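Uncharacterized protein (Danio rerio, PDB 5HBA) probably serves in the complement pathway of innate immunity as the A chain of C1q, whose globular domain this trimeric structure represents. Local coordinates at residues A[7-12]-A[123-128]; A[19-24]-A[103-108]. All coordinates share one frame; numbering follows the deposited sequence.

How the contacts relate
Along the chain contact 2 is nested inside the loop that contact 1 closes: strand 5-10 comes first, then the loop 19-24, then strand 103-109, and strand 120-133 last. Their centres lie about 11 Å apart, one on each sheet of the C1q beta sandwich. Contact 1 pairs two strands of one sheet; in contact 2 the loop 19-24 crosses over to lie against a strand of the other. Phe24 ties them together, since its ring packs on Val8, Arg10, Ala124 and Phe126, and Thr23 O takes a hydrogen bond from Arg10 NH1. The loop therefore bridges the two sheets, with Phe24 and Val22 filling space between them.

Contact 1: A[7-12]-A[123-128]; sequences SVLRNE and YAVFNG
Ser7 OG donates to Asn127 OD1 over 2.6 Å, a short side-chain bond spanning a non-hydrogen-bonded pair of antiparallel strands. A chi1 of -179°, with OG anti to N, carries the hydroxyl across to Asn127. It meets the side-chain OD1 19° out of the amide carbonyl plane, while Asn127 ND2 turns to Gly93 O of the second subunit. Next along, Val8 and Phe126 bond N to O in both directions, each at 2.9 Å. Their side chains run out together on the same face, Val8 CG2 3.6 Å from Phe126 CB. This is the tight part, facing the sandwich interior with Ala124 and the stem of Arg10, and Phe24 covers it. The ladder of strands 5-10 and 120-133 belongs to one sheet of the C1q jelly-roll sandwich, a fold shared with the TNF family. Arg10 N closes on Ala124 O at 2.7 Å; the extended Arg10 side chain leads away from the ladder. Leu9, Val125 and Tyr123 lie on the other face, towards the second subunit, where Leu76 of that subunit meets Leu9 and Tyr123. Leu9 CD1 reaches Tyr123 CE1 at 3.8 Å and Val125 CG2 at 3.9 Å. Towards solvent the pairing slackens: the exposed Asn11 comes nearest with OD1, at the edge of the Tyr123 ring, 3.9 Å from CD1, its amide 81° from the ring plane.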
loop_
_atom_site.group_PDB
_atom_site.type_symbol
_atom_site.label_atom_id
_atom_site.label_comp_id
_atom_site.label_asym_id
_atom_site.label_seq_id
_atom_site.Cartn_x
_atom_site.Cartn_y
_atom_site.Cartn_z
ATOM N N SER A 7 -12.244 -4.962 -4.012
ATOM C CA SER A 7 -11.333 -5.606 -3.087
ATOM C C SER A 7 -11.594 -7.102 -3.178
ATOM O O SER A 7 -12.704 -7.576 -2.856
ATOM C CB SER A 7 -11.582 -5.103 -1.664
ATOM O OG SER A 7 -10.680 -5.707 -0.760
ATOM N N VAL A 8 -10.592 -7.845 -3.637
ATOM C CA VAL A 8 -10.734 -9.294 -3.819
ATOM C C VAL A 8 -9.675 -10.057 -3.030
ATOM O O VAL A 8 -8.536 -9.600 -2.897
ATOM C CB VAL A 8 -10.688 -9.690 -5.322
ATOM C CG1 VAL A 8 -11.939 -9.187 -6.031
ATOM C CG2 VAL A 8 -9.425 -9.113 -5.990
ATOM N N LEU A 9 -10.067 -11.215 -2.500
ATOM C CA LEU A 9 -9.210 -11.995 -1.611
ATOM C C LEU A 9 -8.938 -13.396 -2.152
ATOM O O LEU A 9 -9.833 -14.065 -2.681
ATOM C CB LEU A 9 -9.860 -12.088 -0.223
ATOM C CG LEU A 9 -9.361 -13.110 0.809
ATOM C CD1 LEU A 9 -7.958 -12.798 1.316
ATOM C CD2 LEU A 9 -10.339 -13.199 1.973
ATOM N N ARG A 10 -7.694 -13.837 -2.025
ATOM C CA ARG A 10 -7.350 -15.213 -2.348
ATOM C C ARG A 10 -6.887 -15.877 -1.070
ATOM O O ARG A 10 -5.878 -15.460 -0.498
ATOM C CB ARG A 10 -6.220 -15.289 -3.381
ATOM C CG ARG A 10 -5.854 -16.737 -3.728
ATOM C CD ARG A 10 -4.603 -16.851 -4.595
ATOM N NE ARG A 10 -4.269 -18.258 -4.795
ATOM C CZ ARG A 10 -4.661 -18.981 -5.843
ATOM N NH1 ARG A 10 -5.386 -18.417 -6.808
ATOM N NH2 ARG A 10 -4.313 -20.262 -5.934
ATOM N N ASN A 11 -7.637 -16.884 -0.618
ATOM C CA ASN A 11 -7.279 -17.672 0.559
ATOM C C ASN A 11 -7.731 -19.109 0.345
ATOM O O ASN A 11 -8.872 -19.455 0.637
ATOM C CB ASN A 11 -7.927 -17.108 1.828
ATOM C CG ASN A 11 -7.398 -17.773 3.105
ATOM O OD1 ASN A 11 -6.275 -18.268 3.143
ATOM N ND2 ASN A 11 -8.211 -17.773 4.152
ATOM N N GLU A 12 -6.833 -19.934 -0.188
ATOM C CA GLU A 12 -7.186 -21.284 -0.623
ATOM C C GLU A 12 -5.979 -22.222 -0.621
ATOM O O GLU A 12 -4.823 -21.777 -0.531
ATOM C CB GLU A 12 -7.834 -21.243 -2.017
ATOM C CG GLU A 12 -7.071 -20.405 -3.029
ATOM C CD GLU A 12 -7.779 -20.287 -4.375
ATOM O OE1 GLU A 12 -7.784 -21.275 -5.134
ATOM O OE2 GLU A 12 -8.312 -19.199 -4.689
ATOM N N TYR A 123 -1.497 -16.243 -0.476
ATOM C CA TYR A 123 -2.518 -15.420 0.143
ATOM C C TYR A 123 -2.423 -14.059 -0.516
ATOM O O TYR A 123 -1.326 -13.516 -0.645
ATOM C CB TYR A 123 -2.232 -15.295 1.630
ATOM C CG TYR A 123 -3.180 -14.407 2.400
ATOM C CD1 TYR A 123 -4.403 -14.892 2.863
ATOM C CD2 TYR A 123 -2.836 -13.093 2.703
ATOM C CE1 TYR A 123 -5.263 -14.082 3.599
ATOM C CE2 TYR A 123 -3.689 -12.277 3.427
ATOM C CZ TYR A 123 -4.897 -12.776 3.866
ATOM O OH TYR A 123 -5.744 -11.969 4.587
ATOM N N ALA A 124 -3.547 -13.514 -0.973
ATOM C CA ALA A 124 -3.484 -12.225 -1.660
ATOM C C ALA A 124 -4.740 -11.384 -1.496
ATOM O O ALA A 124 -5.850 -11.900 -1.602
ATOM C CB ALA A 124 -3.160 -12.432 -3.157
ATOM N N VAL A 125 -4.547 -10.094 -1.226
ATOM C CA VAL A 125 -5.620 -9.106 -1.249
ATOM C C VAL A 125 -5.280 -8.106 -2.354
ATOM O O VAL A 125 -4.193 -7.532 -2.361
ATOM C CB VAL A 125 -5.763 -8.378 0.119
ATOM C CG1 VAL A 125 -6.861 -7.320 0.052
ATOM C CG2 VAL A 125 -6.090 -9.383 1.241
ATOM N N PHE A 126 -6.184 -7.935 -3.313
ATOM C CA PHE A 126 -5.945 -7.061 -4.459
ATOM C C PHE A 126 -7.040 -6.008 -4.424
ATOM O O PHE A 126 -8.234 -6.345 -4.409
ATOM C CB PHE A 126 -6.039 -7.882 -5.751
ATOM C CG PHE A 126 -5.605 -7.152 -7.000
ATOM C CD1 PHE A 126 -4.794 -6.019 -6.938
ATOM C CD2 PHE A 126 -6.015 -7.609 -8.253
ATOM C CE1 PHE A 126 -4.393 -5.362 -8.100
ATOM C CE2 PHE A 126 -5.613 -6.953 -9.422
ATOM C CZ PHE A 126 -4.805 -5.823 -9.341
ATOM N N ASN A 127 -6.636 -4.739 -4.395
ATOM C CA ASN A 127 -7.571 -3.622 -4.262
ATOM C C ASN A 127 -7.410 -2.592 -5.372
ATOM O O ASN A 127 -6.311 -2.408 -5.914
ATOM C CB ASN A 127 -7.358 -2.923 -2.918
ATOM C CG ASN A 127 -7.486 -3.871 -1.747
ATOM O OD1 ASN A 127 -8.444 -4.643 -1.660
ATOM N ND2 ASN A 127 -6.515 -3.820 -0.835
ATOM N N GLY A 128 -8.496 -1.897 -5.699
ATOM C CA GLY A 128 -8.428 -0.871 -6.728
ATOM C C GLY A 128 -9.648 0.027 -6.783
ATOM O O GLY A 128 -10.738 -0.374 -6.380
#

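Contact 2: A[19-24]-A[103-108]; sequences KQPVTF and KVWIEP
Pro21 lays its CG over one face of the Trp105 indole, 3.9 Å from the centroid of the five-membered ring, a CH-pi contact. The indole can lie beneath the proline because Trp105 CG sits between its backbone N and carbonyl carbon (chi1 71°), while the ring of Tyr41 meets it edge-to-face. Ile106 takes the same kind of first torsion (chi1 61°), which brings CG1 to 3.6 Å from Val22 CG2 and carries CD1 to the edge of the Phe24 ring, 4.0 Å from CZ. Val22 CG2 also touches Pro108 CD at 3.7 Å. Two backbone bonds fasten the irregular loop to strand 103-109: Val22 N to Ile106 O, 2.7 Å, and Lys19 N to Pro108 O, 2.8 Å. Between them Glu107 stretches out beneath the loop, its CG 3.6 Å from Gln20 N. An alanine in place of Glu107 takes away the chain from CG outward and would probably open a gap under the backbone of Lys19 and Gln20. A water between Ile106 N and Val22 O accepts from the first and probably donates to the second. Pro21, Val22, Ile106, Pro108, Trp105 and Phe24 account for most of the buried surface: mainly apolar packing, positioned by two backbone bonds.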
loop_
_atom_site.group_PDB
_atom_site.type_symbol
_atom_site.label_atom_id
_atom_site.label_comp_id
_atom_site.label_asym_id
_atom_site.label_seq_id
_atom_site.Cartn_x
_atom_site.Cartn_y
_atom_site.Cartn_z
ATOM N N LYS A 19 3.301 -17.072 -13.733
ATOM C CA LYS A 19 3.091 -16.407 -15.020
ATOM C C LYS A 19 1.669 -16.543 -15.567
ATOM O O LYS A 19 1.457 -16.557 -16.776
ATOM C CB LYS A 19 4.142 -16.862 -16.048
ATOM C CG LYS A 19 5.577 -16.756 -15.537
ATOM C CD LYS A 19 6.591 -17.254 -16.578
ATOM C CE LYS A 19 6.669 -16.333 -17.798
ATOM N NZ LYS A 19 7.215 -14.985 -17.459
ATOM N N GLN A 20 0.702 -16.645 -14.658
ATOM C CA GLN A 20 -0.716 -16.568 -14.989
ATOM C C GLN A 20 -1.340 -15.619 -13.985
ATOM O O GLN A 20 -0.821 -15.475 -12.865
ATOM C CB GLN A 20 -1.384 -17.947 -14.858
ATOM C CG GLN A 20 -0.856 -18.977 -15.846
ATOM C CD GLN A 20 -1.663 -20.270 -15.843
ATOM O OE1 GLN A 20 -2.404 -20.556 -14.903
ATOM N NE2 GLN A 20 -1.522 -21.054 -16.908
ATOM N N PRO A 21 -2.458 -14.980 -14.355
ATOM C CA PRO A 21 -3.102 -14.080 -13.391
ATOM C C PRO A 21 -3.515 -14.799 -12.111
ATOM O O PRO A 21 -4.077 -15.901 -12.155
ATOM C CB PRO A 21 -4.337 -13.580 -14.145
ATOM C CG PRO A 21 -3.932 -13.633 -15.585
ATOM C CD PRO A 21 -2.995 -14.817 -15.721
ATOM N N VAL A 22 -3.229 -14.177 -10.975
ATOM C CA VAL A 22 -3.715 -14.701 -9.701
ATOM C C VAL A 22 -5.229 -14.693 -9.724
ATOM O O VAL A 22 -5.843 -13.667 -10.072
ATOM C CB VAL A 22 -3.255 -13.836 -8.514
ATOM C CG1 VAL A 22 -3.826 -14.397 -7.191
ATOM C CG2 VAL A 22 -1.734 -13.764 -8.459
ATOM N N THR A 23 -5.842 -15.819 -9.366
ATOM C CA THR A 23 -7.302 -15.876 -9.249
ATOM C C THR A 23 -7.706 -15.813 -7.767
ATOM O O THR A 23 -6.880 -16.073 -6.879
ATOM C CB THR A 23 -7.906 -17.108 -9.973
ATOM O OG1 THR A 23 -7.410 -18.309 -9.376
ATOM C CG2 THR A 23 -7.526 -17.097 -11.471
ATOM N N PHE A 24 -8.954 -15.438 -7.499
ATOM C CA PHE A 24 -9.385 -15.140 -6.130
ATOM C C PHE A 24 -10.667 -15.910 -5.793
ATOM O O PHE A 24 -11.458 -16.191 -6.683
ATOM C CB PHE A 24 -9.616 -13.629 -5.979
ATOM C CG PHE A 24 -8.396 -12.782 -6.315
ATOM C CD1 PHE A 24 -8.129 -12.405 -7.622
ATOM C CD2 PHE A 24 -7.526 -12.360 -5.312
ATOM C CE1 PHE A 24 -7.013 -11.630 -7.936
ATOM C CE2 PHE A 24 -6.399 -11.593 -5.612
ATOM C CZ PHE A 24 -6.137 -11.225 -6.924
ATOM N N LYS A 103 -7.047 -4.406 -19.362
ATOM C CA LYS A 103 -7.116 -5.338 -18.241
ATOM C C LYS A 103 -5.952 -5.093 -17.285
ATOM O O LYS A 103 -4.879 -4.669 -17.719
ATOM C CB LYS A 103 -7.106 -6.782 -18.749
ATOM C CG LYS A 103 -8.355 -7.135 -19.560
ATOM C CD LYS A 103 -8.326 -8.565 -20.083
ATOM C CE LYS A 103 -9.581 -8.872 -20.897
ATOM N NZ LYS A 103 -10.835 -8.931 -20.061
ATOM N N VAL A 104 -6.175 -5.323 -15.989
ATOM C CA VAL A 104 -5.108 -5.185 -14.988
ATOM C C VAL A 104 -5.143 -6.398 -14.072
ATOM O O VAL A 104 -6.225 -6.880 -13.697
ATOM C CB VAL A 104 -5.240 -3.882 -14.168
ATOM C CG1 VAL A 104 -4.093 -3.755 -13.158
ATOM C CG2 VAL A 104 -5.245 -2.663 -15.095
ATOM N N TRP A 105 -3.967 -6.915 -13.728
ATOM C CA TRP A 105 -3.921 -8.095 -12.879
ATOM C C TRP A 105 -2.587 -8.207 -12.160
ATOM O O TRP A 105 -1.665 -7.422 -12.412
ATOM C CB TRP A 105 -4.214 -9.357 -13.704
ATOM C CG TRP A 105 -3.120 -9.776 -14.684
ATOM C CD1 TRP A 105 -2.190 -10.756 -14.483
ATOM C CD2 TRP A 105 -2.882 -9.270 -16.014
ATOM N NE1 TRP A 105 -1.379 -10.880 -15.590
ATOM C CE2 TRP A 105 -1.785 -9.978 -16.550
ATOM C CE3 TRP A 105 -3.485 -8.283 -16.808
ATOM C CZ2 TRP A 105 -1.271 -9.741 -17.825
ATOM C CZ3 TRP A 105 -2.972 -8.038 -18.081
ATOM C CH2 TRP A 105 -1.880 -8.771 -18.578
ATOM N N ILE A 106 -2.474 -9.217 -11.334
ATOM C CA ILE A 106 -1.245 -9.655 -10.763
ATOM C C ILE A 106 -0.974 -11.080 -11.097
ATOM O O ILE A 106 -1.815 -11.869 -11.292
ATOM C CB ILE A 106 -1.174 -9.433 -9.255
ATOM C CG1 ILE A 106 -2.266 -10.218 -8.514
ATOM C CG2 ILE A 106 -1.269 -7.966 -8.962
ATOM C CD1 ILE A 106 -2.276 -10.074 -7.014
ATOM N N GLU A 107 0.277 -11.365 -11.076
ATOM C CA GLU A 107 0.972 -12.515 -11.633
ATOM C C GLU A 107 2.233 -12.825 -10.819
ATOM O O GLU A 107 3.054 -11.931 -10.543
ATOM C CB GLU A 107 1.243 -12.275 -13.132
ATOM C CG GLU A 107 1.890 -13.384 -13.891
ATOM C CD GLU A 107 2.055 -13.031 -15.370
ATOM O OE1 GLU A 107 1.688 -11.896 -15.764
ATOM O OE2 GLU A 107 2.559 -13.878 -16.131
ATOM N N PRO A 108 2.299 -14.028 -10.298
ATOM C CA PRO A 108 3.529 -14.450 -9.627
ATOM C C PRO A 108 4.571 -14.899 -10.644
ATOM O O PRO A 108 4.209 -15.330 -11.748
ATOM C CB PRO A 108 3.085 -15.656 -8.783
ATOM C CG PRO A 108 1.572 -15.738 -8.925
ATOM C CD PRO A 108 1.241 -15.053 -10.214
HETATM O O HOH W 1 -4.981 -10.884 -10.692
#